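Long-range contacts in neuroglobin (Symsagittifera roscoffensis, PDB 4B4Y), which binds haem and a dioxygen ligand on its iron, as a neuroglobin of the globin fold, and probably takes part in oxygen handling in the animal's nervous system: residues M7-E12 with V84-V89; S15-D20 with E139-A144; E33-Q38 with G118-Q123; F50-A55 with P66-H71. All coordinates share one frame; numbering follows the deposited sequence.

Interaction 1 of 4, residues M7-E12 with V84-V89; sequences MQVSEE and VDLNGV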
# COMPACT_ATOMS: atom_id res chain seq x y z
N MET A 7 4.43 30.42 -0.09
CA MET A 7 4.38 29.10 -0.78
C MET A 7 4.25 29.22 -2.34
O MET A 7 3.51 28.44 -3.00
CB MET A 7 3.09 28.41 -0.28
CG MET A 7 2.56 27.14 -1.03
SD MET A 7 2.71 25.51 -0.14
CE MET A 7 4.23 25.75 0.86
N GLN A 8 4.91 30.23 -2.91
CA GLN A 8 4.76 30.56 -4.31
C GLN A 8 6.15 30.69 -4.87
O GLN A 8 7.03 31.24 -4.21
CB GLN A 8 4.05 31.92 -4.49
CG GLN A 8 2.54 31.92 -4.15
CD GLN A 8 1.64 31.60 -5.38
OE1 GLN A 8 1.64 32.37 -6.36
NE2 GLN A 8 0.88 30.49 -5.31
N VAL A 9 6.37 30.22 -6.07
CA VAL A 9 7.68 30.42 -6.65
C VAL A 9 7.64 31.58 -7.63
O VAL A 9 6.63 31.81 -8.27
CB VAL A 9 8.21 29.16 -7.39
CG1 VAL A 9 8.27 27.99 -6.42
CG2 VAL A 9 7.37 28.84 -8.68
N SER A 10 8.75 32.27 -7.79
CA SER A 10 8.85 33.28 -8.81
C SER A 10 8.71 32.62 -10.20
O SER A 10 8.91 31.38 -10.36
CB SER A 10 10.18 34.03 -8.68
OG SER A 10 11.22 33.28 -9.35
N GLU A 11 8.42 33.44 -11.21
CA GLU A 11 8.30 33.00 -12.57
C GLU A 11 9.63 32.51 -13.01
O GLU A 11 9.72 31.52 -13.74
CB GLU A 11 7.81 34.22 -13.44
CG GLU A 11 8.07 34.22 -14.93
CD GLU A 11 7.49 35.48 -15.65
OE1 GLU A 11 6.54 36.14 -15.11
OE2 GLU A 11 8.00 35.80 -16.76
N GLU A 12 10.68 33.21 -12.59
CA GLU A 12 12.05 32.75 -12.92
C GLU A 12 12.39 31.35 -12.31
O GLU A 12 12.96 30.51 -12.98
CB GLU A 12 13.08 33.79 -12.49
CG GLU A 12 14.55 33.44 -12.92
CD GLU A 12 14.73 33.24 -14.45
OE1 GLU A 12 13.83 33.67 -15.23
OE2 GLU A 12 15.78 32.64 -14.88
N VAL A 84 5.43 21.04 -12.86
CA VAL A 84 5.16 21.60 -14.13
C VAL A 84 4.21 22.79 -13.94
O VAL A 84 4.14 23.69 -14.72
CB VAL A 84 4.79 20.36 -15.01
CG1 VAL A 84 3.33 20.22 -15.37
CG2 VAL A 84 5.85 20.07 -15.97
N ASP A 85 3.58 22.91 -12.79
CA ASP A 85 2.78 24.12 -12.54
C ASP A 85 2.74 24.37 -11.02
O ASP A 85 1.72 24.12 -10.35
CB ASP A 85 1.35 23.95 -13.12
CG ASP A 85 0.40 25.16 -12.81
OD1 ASP A 85 0.83 26.28 -12.36
OD2 ASP A 85 -0.82 24.96 -12.98
N LEU A 86 3.84 24.89 -10.48
CA LEU A 86 4.01 24.92 -9.00
C LEU A 86 3.02 25.77 -8.30
O LEU A 86 2.52 25.39 -7.22
CB LEU A 86 5.42 25.30 -8.55
CG LEU A 86 6.35 24.10 -8.74
CD1 LEU A 86 7.81 24.50 -8.95
CD2 LEU A 86 6.21 23.01 -7.63
N ASN A 87 2.74 26.94 -8.89
CA ASN A 87 1.79 27.90 -8.27
C ASN A 87 0.30 27.51 -8.36
O ASN A 87 -0.51 27.94 -7.53
CB ASN A 87 2.05 29.32 -8.81
CG ASN A 87 3.38 29.90 -8.27
OD1 ASN A 87 3.89 29.45 -7.23
ND2 ASN A 87 3.96 30.86 -9.00
N GLY A 88 -0.03 26.66 -9.31
CA GLY A 88 -1.40 26.25 -9.57
C GLY A 88 -1.68 24.85 -9.02
O GLY A 88 -2.65 24.16 -9.45
N VAL A 89 -0.83 24.47 -8.06
CA VAL A 89 -0.83 23.13 -7.48
C VAL A 89 -2.20 22.76 -6.85
O VAL A 89 -2.63 21.58 -6.93
CB VAL A 89 0.42 22.95 -6.51
CG1 VAL A 89 0.10 23.37 -5.14
CG2 VAL A 89 0.93 21.57 -6.52
O HOH W 1 1.74 26.49 -4.68
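Val9 N donates to Asn87 OD1 at 2.8 Å, lying in the carbonyl plane on a lone pair of that oxygen. The same amide answers in the other direction: Asn87 ND2 reaches Val9 O at 2.9 Å and is almost straight, with an N-H...O angle of 173°. The carboxamide thus spends its donor and its acceptor on the two backbone polar groups of one residue, a paired bond that fixes its rotation. Gln8, whose chain bends at chi2 (-91°), lays its own amide over that of Asn87, the planes 18° apart and OE1 of Gln8 3.6 Å from CG of Asn87. Beside the polar pair, Val9 CG2 meets Leu86 CB at 4.0 Å. Water 1 adds a bridge, donating to both Met7 O and Leu86 O. With an alanine at Asn87, Val9 N and Val9 O would probably lose both mates, and the Gln8 amide its flat partner. The arrangement ties the N-terminal arm, just ahead of helix 11-24, to the loop that follows helix 66-83, while Met7 and Val9 rest on Ile147 of helix 135-153 and Gln8 O accepts from Lys143 of that helix.

Interaction 2 of 4, residues S15-D20 with E139-A144; sequences SLIMED and EAWLKA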
# COMPACT_ATOMS: atom_id res chain seq x y z
N SER A 15 10.53 28.77 -14.28
CA SER A 15 11.18 28.56 -15.56
C SER A 15 12.46 27.71 -15.39
O SER A 15 12.77 26.83 -16.22
CB SER A 15 11.54 29.97 -16.20
OG SER A 15 12.44 29.72 -17.30
N LEU A 16 13.29 28.03 -14.38
CA LEU A 16 14.54 27.18 -14.11
C LEU A 16 14.17 25.70 -13.89
O LEU A 16 14.82 24.82 -14.43
CB LEU A 16 15.33 27.68 -12.88
CG LEU A 16 15.95 29.06 -13.07
CD1 LEU A 16 16.42 29.69 -11.69
CD2 LEU A 16 17.08 28.97 -14.17
N ILE A 17 13.09 25.45 -13.15
CA ILE A 17 12.60 24.08 -12.96
C ILE A 17 12.19 23.41 -14.30
O ILE A 17 12.59 22.25 -14.59
CB ILE A 17 11.33 24.05 -12.08
CG1 ILE A 17 11.59 24.59 -10.68
CG2 ILE A 17 10.81 22.64 -12.06
CD1 ILE A 17 12.37 23.64 -9.85
N MET A 18 11.36 24.12 -15.09
CA MET A 18 10.95 23.56 -16.40
C MET A 18 12.16 23.26 -17.25
O MET A 18 12.22 22.20 -17.90
CB MET A 18 9.99 24.51 -17.15
CG MET A 18 8.67 24.45 -16.51
SD MET A 18 7.88 22.95 -17.09
CE MET A 18 6.23 23.63 -17.03
N GLU A 19 13.18 24.11 -17.16
CA GLU A 19 14.35 23.78 -17.93
C GLU A 19 15.01 22.44 -17.43
O GLU A 19 15.53 21.64 -18.24
CB GLU A 19 15.30 24.93 -17.78
CG GLU A 19 16.67 24.79 -18.33
CD GLU A 19 17.50 26.04 -17.91
OE1 GLU A 19 17.00 27.21 -17.98
OE2 GLU A 19 18.67 25.88 -17.50
N ASP A 20 14.93 22.13 -16.12
CA ASP A 20 15.47 20.79 -15.72
C ASP A 20 14.49 19.67 -15.99
O ASP A 20 14.90 18.56 -16.31
CB ASP A 20 15.98 20.78 -14.28
CG ASP A 20 17.05 21.85 -14.03
OD1 ASP A 20 17.88 22.09 -14.98
OD2 ASP A 20 17.07 22.40 -12.89
N GLU A 139 18.05 26.48 -5.09
CA GLU A 139 16.99 27.09 -4.28
C GLU A 139 15.62 26.90 -4.94
O GLU A 139 14.62 26.71 -4.23
CB GLU A 139 17.17 28.65 -4.16
CG GLU A 139 18.05 29.22 -3.13
CD GLU A 139 17.90 30.78 -3.06
OE1 GLU A 139 16.73 31.31 -2.92
OE2 GLU A 139 18.96 31.45 -3.14
N ALA A 140 15.54 26.96 -6.27
CA ALA A 140 14.23 26.72 -6.93
C ALA A 140 13.72 25.26 -6.62
O ALA A 140 12.54 25.04 -6.22
CB ALA A 140 14.32 26.93 -8.49
N TRP A 141 14.61 24.28 -6.78
CA TRP A 141 14.23 22.86 -6.45
C TRP A 141 13.88 22.66 -5.00
O TRP A 141 12.88 22.03 -4.68
CB TRP A 141 15.35 21.95 -6.84
CG TRP A 141 15.30 21.62 -8.24
CD1 TRP A 141 15.94 22.28 -9.27
CD2 TRP A 141 14.58 20.53 -8.81
NE1 TRP A 141 15.70 21.59 -10.46
CE2 TRP A 141 14.80 20.57 -10.21
CE3 TRP A 141 13.63 19.60 -8.30
CZ2 TRP A 141 14.20 19.69 -11.08
CZ3 TRP A 141 13.05 18.65 -9.19
CH2 TRP A 141 13.34 18.73 -10.58
N LEU A 142 14.58 23.33 -4.10
CA LEU A 142 14.28 23.15 -2.67
C LEU A 142 12.95 23.75 -2.32
O LEU A 142 12.12 23.21 -1.49
CB LEU A 142 15.43 23.74 -1.76
CG LEU A 142 16.74 22.91 -1.69
CD1 LEU A 142 17.96 23.70 -1.14
CD2 LEU A 142 16.60 21.55 -0.91
N LYS A 143 12.70 24.92 -2.90
CA LYS A 143 11.38 25.53 -2.68
C LYS A 143 10.25 24.66 -3.30
O LYS A 143 9.20 24.39 -2.68
CB LYS A 143 11.36 26.97 -3.25
CG LYS A 143 10.12 27.77 -2.70
CD LYS A 143 10.30 29.29 -2.74
CE LYS A 143 9.07 29.95 -2.04
NZ LYS A 143 9.12 31.45 -1.99
N ALA A 144 10.46 24.23 -4.52
CA ALA A 144 9.52 23.29 -5.16
C ALA A 144 9.25 22.08 -4.26
O ALA A 144 8.11 21.64 -4.11
CB ALA A 144 10.12 22.78 -6.55
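Ile17 and Ala140 are the pair whose CA atoms come nearest, 6.8 Å, between two helical segments that cross nearly at right angles (94°). Their axes stand 9.6 Å apart at the closest point. Ile17 carries the apolar half through one methyl. Its chain turns at chi2 (-74°), which swings CD1 onto helix 135-153 and over the indole of Trp141. CD1 lies 3.7 Å from the centroid of the five-membered ring and almost exactly on the ring normal, a CH-pi contact over the face. The same methyl is 4.1 Å from Ala140 CB and equally far from Ala144 CB, so two small side chains one helical turn apart make the seat into which it fits. The polar half is at the ring's edge. Trp141 NE1 donates to Asp20 OD2 at 2.9 Å with an N-H...O angle of 171°, using the anti lone pair of that oxygen. The carboxylate and the indole are nearly coplanar, and Asp20 CB packs 3.8 Å from Trp141 CZ2. The other oxygen, OD1, forms a salt bridge with Lys137, which also pairs with Glu19. Trp141 reaches on to Leu121 and Val124 of helix 111-127. One indole is therefore fixed twice, by a methyl over its face and by a straight bond in its plane. Asp20 is buried, and both its oxygens have partners, OD2 the indole N-H and OD1 Lys137, whose positive charge would be expected to favour the ionised carboxylate.

Interaction 3 of 4, residues E33-Q38 with G118-Q123; sequences EDVLQQ and GCILTQ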
# COMPACT_ATOMS: atom_id res chain seq x y z
N GLU A 33 13.30 6.15 -9.98
CA GLU A 33 13.72 4.89 -9.36
C GLU A 33 15.15 5.05 -8.69
O GLU A 33 15.37 4.57 -7.57
CB GLU A 33 13.77 3.79 -10.43
CG GLU A 33 12.32 3.27 -10.81
CD GLU A 33 12.31 2.08 -11.76
OE1 GLU A 33 13.40 1.50 -12.07
OE2 GLU A 33 11.20 1.77 -12.27
N ASP A 34 16.02 5.86 -9.31
CA ASP A 34 17.32 6.23 -8.71
C ASP A 34 17.07 6.92 -7.36
O ASP A 34 17.71 6.59 -6.43
CB ASP A 34 18.12 7.22 -9.63
CG ASP A 34 18.77 6.52 -10.82
OD1 ASP A 34 18.82 5.26 -10.84
OD2 ASP A 34 19.15 7.24 -11.80
N VAL A 35 16.11 7.83 -7.30
CA VAL A 35 15.80 8.53 -6.10
C VAL A 35 15.31 7.58 -4.99
O VAL A 35 15.75 7.68 -3.83
CB VAL A 35 14.70 9.61 -6.32
CG1 VAL A 35 14.19 10.17 -4.96
CG2 VAL A 35 15.23 10.72 -7.25
N LEU A 36 14.33 6.73 -5.32
CA LEU A 36 13.73 5.86 -4.31
C LEU A 36 14.80 4.81 -3.82
O LEU A 36 14.82 4.44 -2.64
CB LEU A 36 12.50 5.13 -4.97
CG LEU A 36 11.65 4.19 -4.07
CD1 LEU A 36 11.14 4.97 -2.90
CD2 LEU A 36 10.42 3.52 -4.90
N GLN A 37 15.63 4.32 -4.74
CA GLN A 37 16.65 3.37 -4.40
C GLN A 37 17.69 4.02 -3.43
O GLN A 37 18.05 3.44 -2.39
CB GLN A 37 17.38 2.87 -5.67
CG GLN A 37 18.46 1.85 -5.26
CD GLN A 37 19.39 1.45 -6.43
OE1 GLN A 37 18.95 1.36 -7.61
NE2 GLN A 37 20.70 1.17 -6.09
N GLN A 38 18.12 5.24 -3.72
CA GLN A 38 19.11 5.89 -2.83
C GLN A 38 18.40 6.15 -1.49
O GLN A 38 19.02 6.00 -0.42
CB GLN A 38 19.54 7.23 -3.43
CG GLN A 38 20.69 7.95 -2.59
CD GLN A 38 20.87 9.46 -2.97
OE1 GLN A 38 20.23 9.97 -3.95
NE2 GLN A 38 21.73 10.19 -2.19
N GLY A 118 16.67 15.51 0.00
CA GLY A 118 18.12 15.47 -0.36
C GLY A 118 18.41 14.52 -1.48
O GLY A 118 19.30 14.77 -2.33
N CYS A 119 17.70 13.39 -1.49
CA CYS A 119 17.92 12.41 -2.57
C CYS A 119 17.45 12.91 -3.95
O CYS A 119 18.08 12.58 -4.99
CB CYS A 119 17.25 11.06 -2.29
SG CYS A 119 17.84 10.20 -0.73
N ILE A 120 16.30 13.61 -3.97
CA ILE A 120 15.82 14.19 -5.27
C ILE A 120 16.90 15.14 -5.75
O ILE A 120 17.37 15.02 -6.86
CB ILE A 120 14.45 14.90 -5.05
CG1 ILE A 120 13.37 13.79 -4.84
CG2 ILE A 120 14.14 15.73 -6.29
CD1 ILE A 120 12.11 14.32 -4.14
N LEU A 121 17.31 16.12 -4.91
CA LEU A 121 18.38 17.08 -5.30
C LEU A 121 19.67 16.43 -5.78
O LEU A 121 20.27 16.90 -6.74
CB LEU A 121 18.59 18.17 -4.19
CG LEU A 121 17.56 19.26 -4.62
CD1 LEU A 121 16.03 19.07 -4.12
CD2 LEU A 121 18.08 20.61 -4.40
N THR A 122 20.08 15.31 -5.16
CA THR A 122 21.27 14.60 -5.59
C THR A 122 21.12 14.00 -6.99
O THR A 122 22.10 14.02 -7.80
CB THR A 122 21.67 13.38 -4.60
OG1 THR A 122 22.21 13.93 -3.40
CG2 THR A 122 22.71 12.45 -5.25
N GLN A 123 19.98 13.31 -7.23
CA GLN A 123 19.75 12.72 -8.59
C GLN A 123 19.50 13.82 -9.60
O GLN A 123 19.95 13.66 -10.69
CB GLN A 123 18.59 11.71 -8.61
CG GLN A 123 18.84 10.60 -7.56
CD GLN A 123 20.12 9.83 -7.80
OE1 GLN A 123 20.73 9.34 -6.85
NE2 GLN A 123 20.50 9.68 -9.04
O HOH W 2 19.57 10.18 -11.57
O HOH W 3 22.43 12.84 -1.04
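Gln38, Gln123 and Val35 bury the most surface where helix 28-42 meets helix 111-127. Val35 splits its methyls between two targets: CG1 touches Ile120 CG1 at 3.7 Å, while CG2 lies 3.6 Å from Gln123 CG, Val35 and Gln123 sliding past each other in opposite directions. Gln38 runs extended, with CG anti to the backbone N (chi1 -176°), across Cys119 and Thr122. Its CD comes within 3.8 Å of Cys119 SG. Its OE1 stands 3.0 Å from Gln123 OE1, an unfavourable approach of two acceptors that adds no attraction, the amide planes 81° apart. Outside partners are consistent with both oxygens facing this way: Glu42 and water 3, which also reaches Thr122 OG1, take Gln38 NE2, and Lys126 bonds Gln123 OE1 weakly. Through the other arm of the same amide, Gln123 packs NE2 against Asp34 CB and donates to water 2 at 2.7 Å. That water in turn donates to Asp34 OD2, whose carboxylate forms salt bridges with Arg63 and Arg127. No direct hydrogen bond spans the segments, so apolar packing and water bridges do the joining. The axes approach to 8.9 Å at 134°, the B-G helix crossing of the globin fold. On its flanks, Ile120 meets Tyr145 of helix 135-153, and Leu36 leans on Phe68 of helix 66-83.

Interaction 4 of 4, residues F50-A55 with P66-H71; sequences FPWADA and PRFKSH. With HEM (protoporphyrin IX containing Fe), chain B; OXY (oxygen molecule), chain C.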
# COMPACT_ATOMS: atom_id res chain seq x y z
N PHE A 50 7.48 1.17 4.08
CA PHE A 50 6.87 0.76 2.86
C PHE A 50 6.42 -0.71 3.04
O PHE A 50 7.22 -1.61 3.23
CB PHE A 50 7.84 0.84 1.70
CG PHE A 50 8.24 2.25 1.30
CD1 PHE A 50 7.26 3.17 0.88
CD2 PHE A 50 9.59 2.61 1.23
CE1 PHE A 50 7.60 4.48 0.47
CE2 PHE A 50 9.99 3.92 0.83
CZ PHE A 50 9.02 4.85 0.42
N PRO A 51 5.11 -0.96 2.92
CA PRO A 51 4.68 -2.34 3.20
C PRO A 51 5.19 -3.31 2.19
O PRO A 51 5.43 -4.42 2.54
CB PRO A 51 3.12 -2.30 3.09
CG PRO A 51 2.77 -0.78 3.11
CD PRO A 51 4.00 -0.06 2.52
N TRP A 52 5.32 -2.91 0.93
CA TRP A 52 5.77 -3.81 -0.07
C TRP A 52 7.26 -4.09 -0.05
O TRP A 52 7.76 -4.93 -0.84
CB TRP A 52 5.40 -3.21 -1.41
CG TRP A 52 5.77 -1.78 -1.50
CD1 TRP A 52 4.96 -0.69 -1.27
CD2 TRP A 52 7.10 -1.25 -1.83
NE1 TRP A 52 5.72 0.51 -1.51
CE2 TRP A 52 7.00 0.17 -1.85
CE3 TRP A 52 8.33 -1.84 -2.16
CZ2 TRP A 52 8.12 1.00 -2.14
CZ3 TRP A 52 9.41 -1.03 -2.46
CH2 TRP A 52 9.30 0.38 -2.45
N ALA A 53 8.02 -3.37 0.78
CA ALA A 53 9.47 -3.51 0.72
C ALA A 53 9.86 -4.82 1.43
O ALA A 53 9.39 -5.12 2.55
CB ALA A 53 10.13 -2.32 1.50
N ASP A 54 10.79 -5.55 0.84
CA ASP A 54 11.15 -6.86 1.37
C ASP A 54 12.50 -6.72 2.06
O ASP A 54 13.55 -6.65 1.43
CB ASP A 54 11.22 -7.86 0.20
CG ASP A 54 11.60 -9.32 0.65
OD1 ASP A 54 12.16 -9.59 1.78
OD2 ASP A 54 11.33 -10.22 -0.20
N ALA A 55 12.45 -6.72 3.36
CA ALA A 55 13.61 -6.55 4.19
C ALA A 55 14.76 -7.59 4.01
O ALA A 55 15.86 -7.38 4.55
CB ALA A 55 13.15 -6.57 5.63
N PRO A 66 8.14 -5.51 -9.32
CA PRO A 66 6.99 -4.68 -9.81
C PRO A 66 6.40 -3.69 -8.80
O PRO A 66 5.97 -2.64 -9.23
CB PRO A 66 5.91 -5.75 -10.22
CG PRO A 66 6.82 -6.95 -10.65
CD PRO A 66 7.89 -6.97 -9.51
N ARG A 67 6.34 -4.00 -7.52
CA ARG A 67 5.85 -3.05 -6.52
C ARG A 67 6.81 -1.83 -6.22
O ARG A 67 6.36 -0.75 -5.91
CB ARG A 67 5.51 -3.81 -5.24
CG ARG A 67 4.28 -4.70 -5.53
CD ARG A 67 3.68 -5.27 -4.30
NE ARG A 67 2.53 -6.17 -4.54
CZ ARG A 67 1.23 -5.82 -4.39
NH1 ARG A 67 0.86 -4.56 -4.06
NH2 ARG A 67 0.29 -6.77 -4.60
N PHE A 68 8.12 -2.02 -6.35
CA PHE A 68 9.03 -0.90 -6.36
C PHE A 68 8.75 -0.04 -7.60
O PHE A 68 8.61 1.17 -7.49
CB PHE A 68 10.50 -1.41 -6.42
CG PHE A 68 11.52 -0.33 -6.39
CD1 PHE A 68 11.84 0.38 -7.56
CD2 PHE A 68 12.23 -0.06 -5.21
CE1 PHE A 68 12.90 1.38 -7.54
CE2 PHE A 68 13.28 0.92 -5.20
CZ PHE A 68 13.62 1.65 -6.37
N LYS A 69 8.65 -0.66 -8.77
CA LYS A 69 8.52 0.13 -10.00
C LYS A 69 7.22 0.96 -9.97
O LYS A 69 7.17 2.18 -10.29
CB LYS A 69 8.61 -0.78 -11.25
CG LYS A 69 9.94 -1.68 -11.22
CD LYS A 69 10.35 -2.33 -12.61
CE LYS A 69 9.67 -3.66 -12.91
NZ LYS A 69 8.38 -3.54 -13.76
N SER A 70 6.17 0.29 -9.53
CA SER A 70 4.85 0.89 -9.47
C SER A 70 4.82 2.00 -8.39
O SER A 70 4.30 3.13 -8.61
CB SER A 70 3.84 -0.27 -9.22
OG SER A 70 2.65 0.27 -8.63
N HIS A 71 5.40 1.76 -7.22
CA HIS A 71 5.45 2.92 -6.25
C HIS A 71 6.26 4.14 -6.82
O HIS A 71 5.92 5.28 -6.66
CB HIS A 71 6.01 2.47 -4.88
CG HIS A 71 5.93 3.54 -3.84
ND1 HIS A 71 4.77 3.79 -3.14
CD2 HIS A 71 6.86 4.43 -3.40
CE1 HIS A 71 4.97 4.83 -2.34
NE2 HIS A 71 6.22 5.24 -2.48
CHA HEM B . 2.41 6.58 -0.45
CHB HEM B . 4.05 10.42 -2.84
CHC HEM B . 7.07 11.34 0.91
CHD HEM B . 6.18 6.96 2.67
C1A HEM B . 2.58 7.54 -1.42
C2A HEM B . 1.75 7.74 -2.56
C3A HEM B . 2.20 8.78 -3.22
C4A HEM B . 3.28 9.32 -2.48
CMA HEM B . 1.64 9.42 -4.53
CAA HEM B . 0.53 6.83 -2.92
CBA HEM B . 0.99 5.81 -3.92
CGA HEM B . -0.03 4.71 -4.13
O1A HEM B . -1.23 4.93 -4.25
O2A HEM B . 0.37 3.53 -4.18
C1B HEM B . 5.01 11.06 -2.01
C2B HEM B . 5.64 12.35 -2.25
C3B HEM B . 6.43 12.62 -1.23
C4B HEM B . 6.38 11.49 -0.31
CMB HEM B . 5.34 13.22 -3.50
CAB HEM B . 7.34 13.85 -1.05
CBB HEM B . 6.80 15.05 -0.82
C1C HEM B . 7.15 10.18 1.66
C2C HEM B . 8.18 9.85 2.66
C3C HEM B . 7.98 8.61 3.07
C4C HEM B . 6.81 8.15 2.39
CMC HEM B . 9.36 10.75 3.09
CAC HEM B . 8.82 7.84 4.16
CBC HEM B . 8.95 6.51 4.01
C1D HEM B . 4.97 6.52 2.15
C2D HEM B . 4.13 5.43 2.66
C3D HEM B . 3.04 5.38 1.67
C4D HEM B . 3.26 6.37 0.64
CMD HEM B . 4.33 4.46 3.83
CAD HEM B . 1.91 4.36 1.57
CBD HEM B . 3.23 4.07 0.77
CGD HEM B . 2.90 2.84 0.17
O1D HEM B . 3.87 2.24 -0.33
O2D HEM B . 1.66 2.57 0.32
NA HEM B . 3.48 8.53 -1.40
NB HEM B . 5.47 10.60 -0.84
NC HEM B . 6.35 9.12 1.52
ND HEM B . 4.36 7.07 1.03
FE HEM B . 4.86 8.80 0.09
O1 OXY C . 7.49 7.94 -1.18
O2 OXY C . 6.19 7.85 -0.97
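Phe50 turns its ring edge to the face of His71 in an offset edge-to-face pair, centroids 4.9 Å apart and planes at 63°. Trp52 completes the aromatic cluster, its CZ2 coming obliquely to within 3.8 Å of His71 CG. The indole is sandwiched: Arg67 O lies over one face, with the Phe68 backbone beside it, and Phe50 CB over the opposite one. Apolar packing extends the layer, Trp52 CH2 meeting Phe68 CD2 at 4.0 Å and Trp52 CB meeting Arg67 CB at 3.9 Å. CG of Trp52 falls between the backbone N and the carbonyl carbon (chi1 47°), which carries the ring back over helix 66-83.

No hydrogen bond joins the two segments directly; two polar side chains turn to this haem site instead. Trp52 NE1 donates at its ring edge to propionate oxygen O1D of the haem, 2.8 Å away but bent (132°). His71 NE2 makes a weak bond of 3.0 Å to O2 of the bound oxygen, the atom that lies 2.0 Å from the iron. Arg67 reaches outward, its NH2 bonding a propionate of the second subunit's haem and its NE bonding Ser98 of that subunit.

Replacing Trp52 by a leucine is likely to cost the propionate this donor and remove one of the surfaces against His71, leaving that ring more room to turn. The packing is consistent with holding His71 NE2 toward the oxygen, as the distal histidine does in other globins, while Phe50 borders the ligand and packs on the porphyrin.

How the interactions relate
Interaction 2 is wholly buried and interaction 3 partly so, with both helix on helix; interaction 1 is partly buried, with exposed Gln8 among its residues, and interaction 4 is buried beside the haem. Interactions 1 and 2 share helix 11-24 and touch, Leu86 CD1 packing on Ala144. Leu121 of interaction 3 in turn packs on Trp141 of interaction 2, and Phe68 of interaction 4 lies on residues 33-38, so contacts run from the N-terminal arm to the haem pocket. Chemistry follows place: paired amide-backbone bonds for the arm, one indole bond with a methyl over the ring inside, apolar packing with two water bridges, and no direct bond, in interaction 3, and aromatic rings with ligand bonds at the pocket.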